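Side-chain contacts in probable enoyl-CoA hydratase/isomerase (Mycobacterium abscessus, PDB 3SWX), which probably acts on enoyl-CoA thioesters as a hydratase or isomerase of the crotonase-like family, though its own substrate and reaction are not established: residues I13-G17 with Y18-I22; G90-P93 with W94-G98. One frame throughout, in Å; residues are numbered along the deposited sequence.

Contact 1. Residues I13-G17 with Y18-I22; sequences IRRDG and YVLVI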
# COMPACT_ATOMS: atom_id res chain seq x y z
N ILE B 13 7.61 -14.66 -30.20
CA ILE B 13 6.42 -13.87 -30.24
C ILE B 13 5.28 -14.57 -30.97
O ILE B 13 5.47 -15.13 -32.05
CB ILE B 13 6.72 -12.48 -30.87
CG1 ILE B 13 7.59 -11.67 -29.89
CG2 ILE B 13 5.41 -11.75 -31.22
CD1 ILE B 13 7.43 -10.18 -29.97
N ARG B 14 4.09 -14.54 -30.37
CA ARG B 14 2.90 -15.04 -31.01
C ARG B 14 1.76 -14.10 -30.69
O ARG B 14 1.85 -13.32 -29.72
CB ARG B 14 2.54 -16.43 -30.49
CG ARG B 14 3.59 -17.50 -30.72
CD ARG B 14 3.28 -18.74 -29.91
NE ARG B 14 3.79 -18.65 -28.55
CZ ARG B 14 3.47 -19.48 -27.55
NH1 ARG B 14 2.62 -20.48 -27.74
NH2 ARG B 14 4.01 -19.31 -26.36
N ARG B 15 0.69 -14.20 -31.50
CA ARG B 15 -0.56 -13.47 -31.29
C ARG B 15 -1.72 -14.43 -31.14
O ARG B 15 -1.87 -15.36 -31.92
CB ARG B 15 -0.90 -12.61 -32.49
CG ARG B 15 -0.12 -11.37 -32.64
CD ARG B 15 -0.86 -10.45 -33.58
NE ARG B 15 -0.09 -9.25 -33.87
CZ ARG B 15 -0.61 -8.09 -34.25
NH1 ARG B 15 -1.93 -7.92 -34.37
NH2 ARG B 15 0.19 -7.08 -34.49
N ASP B 16 -2.55 -14.17 -30.15
CA ASP B 16 -3.77 -14.90 -29.91
C ASP B 16 -4.88 -13.85 -29.91
O ASP B 16 -5.26 -13.30 -28.86
CB ASP B 16 -3.66 -15.63 -28.57
CG ASP B 16 -4.88 -16.48 -28.24
OD1 ASP B 16 -5.75 -16.66 -29.12
OD2 ASP B 16 -4.93 -16.98 -27.09
N GLY B 17 -5.35 -13.54 -31.13
CA GLY B 17 -6.35 -12.50 -31.35
C GLY B 17 -5.84 -11.13 -30.94
O GLY B 17 -4.85 -10.64 -31.45
N TYR B 18 -6.50 -10.52 -29.96
CA TYR B 18 -6.11 -9.22 -29.43
C TYR B 18 -4.95 -9.28 -28.42
O TYR B 18 -4.51 -8.26 -27.91
CB TYR B 18 -7.29 -8.57 -28.73
CG TYR B 18 -8.50 -8.27 -29.59
CD1 TYR B 18 -8.41 -7.40 -30.65
CD2 TYR B 18 -9.73 -8.84 -29.30
CE1 TYR B 18 -9.53 -7.10 -31.43
CE2 TYR B 18 -10.87 -8.55 -30.07
CZ TYR B 18 -10.76 -7.67 -31.14
OH TYR B 18 -11.87 -7.38 -31.90
N VAL B 19 -4.45 -10.48 -28.12
CA VAL B 19 -3.44 -10.62 -27.08
C VAL B 19 -2.08 -10.94 -27.68
O VAL B 19 -1.96 -11.88 -28.47
CB VAL B 19 -3.83 -11.73 -26.08
CG1 VAL B 19 -2.70 -11.97 -25.07
CG2 VAL B 19 -5.12 -11.37 -25.37
N LEU B 20 -1.07 -10.16 -27.31
CA LEU B 20 0.32 -10.44 -27.67
C LEU B 20 0.98 -11.32 -26.62
O LEU B 20 0.84 -11.07 -25.41
CB LEU B 20 1.13 -9.15 -27.78
CG LEU B 20 2.49 -9.24 -28.46
CD1 LEU B 20 2.31 -9.54 -29.93
CD2 LEU B 20 3.22 -7.90 -28.31
N VAL B 21 1.68 -12.36 -27.06
CA VAL B 21 2.36 -13.28 -26.16
C VAL B 21 3.86 -13.26 -26.48
O VAL B 21 4.28 -13.68 -27.55
CB VAL B 21 1.78 -14.73 -26.27
CG1 VAL B 21 2.43 -15.67 -25.27
CG2 VAL B 21 0.27 -14.73 -26.04
N ILE B 22 4.66 -12.76 -25.54
CA ILE B 22 6.09 -12.60 -25.73
C ILE B 22 6.80 -13.52 -24.79
O ILE B 22 6.56 -13.46 -23.57
CB ILE B 22 6.55 -11.17 -25.39
CG1 ILE B 22 5.80 -10.13 -26.23
CG2 ILE B 22 8.09 -11.04 -25.55
CD1 ILE B 22 5.90 -8.68 -25.65
O HOH W 1 5.28 -16.37 -27.49
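Arg14 and Val21 form a hydrogen-bonded antiparallel pair in a beta hairpin with a two-residue loop, Gly17-Tyr18, whose strands 13-16 and 19-22 run at 156° to each other. Arg14 N donates to Val21 O at 3.0 Å, and Val21 N returns a bond to Arg14 O. Asp16 and Val19 likewise exchange both backbone bonds and close a type II' turn, with Gly17 at positive phi. Leu20 and Ile22 bond through their backbones to strand 56-61, so the hairpin forms one edge of the main sheet within the chain.

On one face, Ile13 CG2 meets Leu20 CD1 at 4.0 Å, and the CD1 of Ile13 lies alongside Ile22 CG1. Leu20 CD1 also touches the CG methylene of Arg15, whose guanidinium goes on to a salt bridge with Asp51. The other face carries Arg14 and Val21. A bend at chi3 (-85°) brings Arg14 NH2 to 4.1 Å from Val21 CG1, the two side chains meeting at a slant. A water in the guanidinium plane accepts from Arg14 NE at 2.9 Å and donates to Val21 O, while NH2 reaches Tyr60 OH.

Arg14 is thus tied to Val21 through backbone and water, and the Tyr60 bond further restricts its guanidinium, although the residue is exposed.

Contact 2. Residues G90-P93 with W94-G98; sequences GINP and WQVDG. With EDO (1,2-ethanediol), chain D.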
# COMPACT_ATOMS: atom_id res chain seq x y z
N GLY B 90 11.56 1.99 -29.05
CA GLY B 90 11.29 1.07 -27.97
C GLY B 90 10.77 1.81 -26.75
O GLY B 90 10.67 3.03 -26.75
N ILE B 91 10.43 1.04 -25.71
CA ILE B 91 10.18 1.58 -24.39
C ILE B 91 10.91 0.71 -23.37
O ILE B 91 10.88 -0.51 -23.48
CB ILE B 91 8.67 1.63 -24.05
CG1 ILE B 91 8.47 2.26 -22.68
CG2 ILE B 91 8.03 0.20 -24.09
CD1 ILE B 91 7.00 2.53 -22.36
N ASN B 92 11.59 1.34 -22.41
CA ASN B 92 12.25 0.59 -21.36
C ASN B 92 11.23 -0.38 -20.72
O ASN B 92 10.21 0.05 -20.19
CB ASN B 92 12.88 1.53 -20.31
CG ASN B 92 13.66 0.80 -19.26
OD1 ASN B 92 13.46 -0.38 -19.03
ND2 ASN B 92 14.53 1.51 -18.57
N PRO B 93 11.48 -1.70 -20.82
CA PRO B 93 10.51 -2.66 -20.27
C PRO B 93 10.24 -2.46 -18.78
O PRO B 93 9.13 -2.71 -18.35
CB PRO B 93 11.16 -4.02 -20.54
CG PRO B 93 12.05 -3.78 -21.73
CD PRO B 93 12.59 -2.38 -21.50
N TRP B 94 11.24 -1.98 -18.04
CA TRP B 94 11.09 -1.65 -16.62
C TRP B 94 10.40 -0.30 -16.37
O TRP B 94 10.00 0.00 -15.23
CB TRP B 94 12.45 -1.74 -15.89
CG TRP B 94 12.89 -3.15 -15.79
CD1 TRP B 94 12.70 -4.00 -14.76
CD2 TRP B 94 13.54 -3.91 -16.82
NE1 TRP B 94 13.22 -5.24 -15.06
CE2 TRP B 94 13.74 -5.20 -16.33
CE3 TRP B 94 13.99 -3.60 -18.11
CZ2 TRP B 94 14.36 -6.20 -17.08
CZ3 TRP B 94 14.61 -4.60 -18.86
CH2 TRP B 94 14.78 -5.87 -18.34
N GLN B 95 10.25 0.49 -17.43
CA GLN B 95 9.40 1.69 -17.40
C GLN B 95 9.74 2.64 -16.23
O GLN B 95 8.85 3.16 -15.54
CB GLN B 95 7.93 1.29 -17.39
CG GLN B 95 7.52 0.41 -18.58
CD GLN B 95 6.15 -0.21 -18.41
OE1 GLN B 95 5.15 0.49 -18.32
NE2 GLN B 95 6.10 -1.53 -18.36
N VAL B 96 11.03 2.89 -16.07
CA VAL B 96 11.57 3.79 -15.05
C VAL B 96 12.32 5.00 -15.63
O VAL B 96 13.09 5.63 -14.92
CB VAL B 96 12.54 3.04 -14.12
CG1 VAL B 96 11.81 2.12 -13.20
CG2 VAL B 96 13.59 2.28 -14.93
N ASP B 97 12.11 5.32 -16.91
CA ASP B 97 12.76 6.47 -17.52
C ASP B 97 11.77 7.58 -17.82
O ASP B 97 12.08 8.50 -18.53
CB ASP B 97 13.49 6.10 -18.83
CG ASP B 97 14.61 5.09 -18.61
OD1 ASP B 97 15.26 5.10 -17.54
OD2 ASP B 97 14.85 4.28 -19.52
N GLY B 98 10.57 7.52 -17.25
CA GLY B 98 9.58 8.58 -17.42
C GLY B 98 8.45 8.21 -18.36
O GLY B 98 7.55 9.01 -18.60
C1 EDO D . 16.96 -0.88 -16.43
O1 EDO D . 16.87 0.53 -16.70
C2 EDO D . 17.88 -1.61 -17.42
O2 EDO D . 18.85 -0.73 -18.04
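Asn92 bonds to Trp94 and Asp97 through the two ends of its amide, across a type I beta turn running from Asn92 to Gln95 in the loop between helix 76-81 and strand 105-109. Gln95 N closes the turn on Asn92 O at 2.8 Å, and Asn92 OD1 accepts from Trp94 N at 2.9 Å, the side-chain-to-backbone bond of an Asx turn. With CG opposite its own N (chi1 -176°), next to the carbonyl carbon, OD1 of Asn92 comes within bonding distance of Trp94 N. Trp94 N meets OD1 from above the amide carbonyl plane, while the same oxygen lies in the plane of the indole, 3.4 Å from CE3 at its edge; amide and ring planes stand 72° apart.

The tight part is formed by Pro93 and Trp94. Pro93 CB packs against Trp94 CE3 at 3.8 Å and its CG lies near CZ3, the two side chains crossing obliquely. Leu120 of helix 116-123 touches both residues, Phe33 meets the indole edge-to-face, and Trp94 NE1 donates to Leu116 O. Gln95 is also buried: NE2 bonds Pro93 O at 3.3 Å, and OE1 accepts from Leu101 N.

The open side is that of Asp97, which is exposed. Beside it Val96, by contrast, is buried, with CG2 3.8 Å from Asn92 ND2 and packing on Leu234 of the second subunit. A 1,2-ethanediol, probably from the crystallisation liquor, accepts a bond through O1 from Asn92 ND2. The same nitrogen donates to Asp97 OD2 at 2.9 Å, with an N-H...O angle of 170°, an almost straight bond that lies in the Asn92 amide plane but reaches the carboxylate oxygen from above the carboxylate plane.

Contacts 1 and 2 follow one another along the chain, with centres 21 Å apart and nearest atoms about 9 Å apart, so they do not touch. Helix 35-50 lies between them and connects them indirectly: Ala44, Leu45 and Tyr48 receive side chains of 13-22, while Leu38, Leu41 and Leu45 receive those of 90-98. Leu45 is common to both, meeting Ile22 from contact 1 and Ile91 and Pro93 from contact 2. Contact 1 forms the edge hairpin of the six-stranded sheet, whereas contact 2 belongs to a loop that also reaches the second subunit. Only contact 2 binds the ethanediol, which does not by itself identify a substrate site.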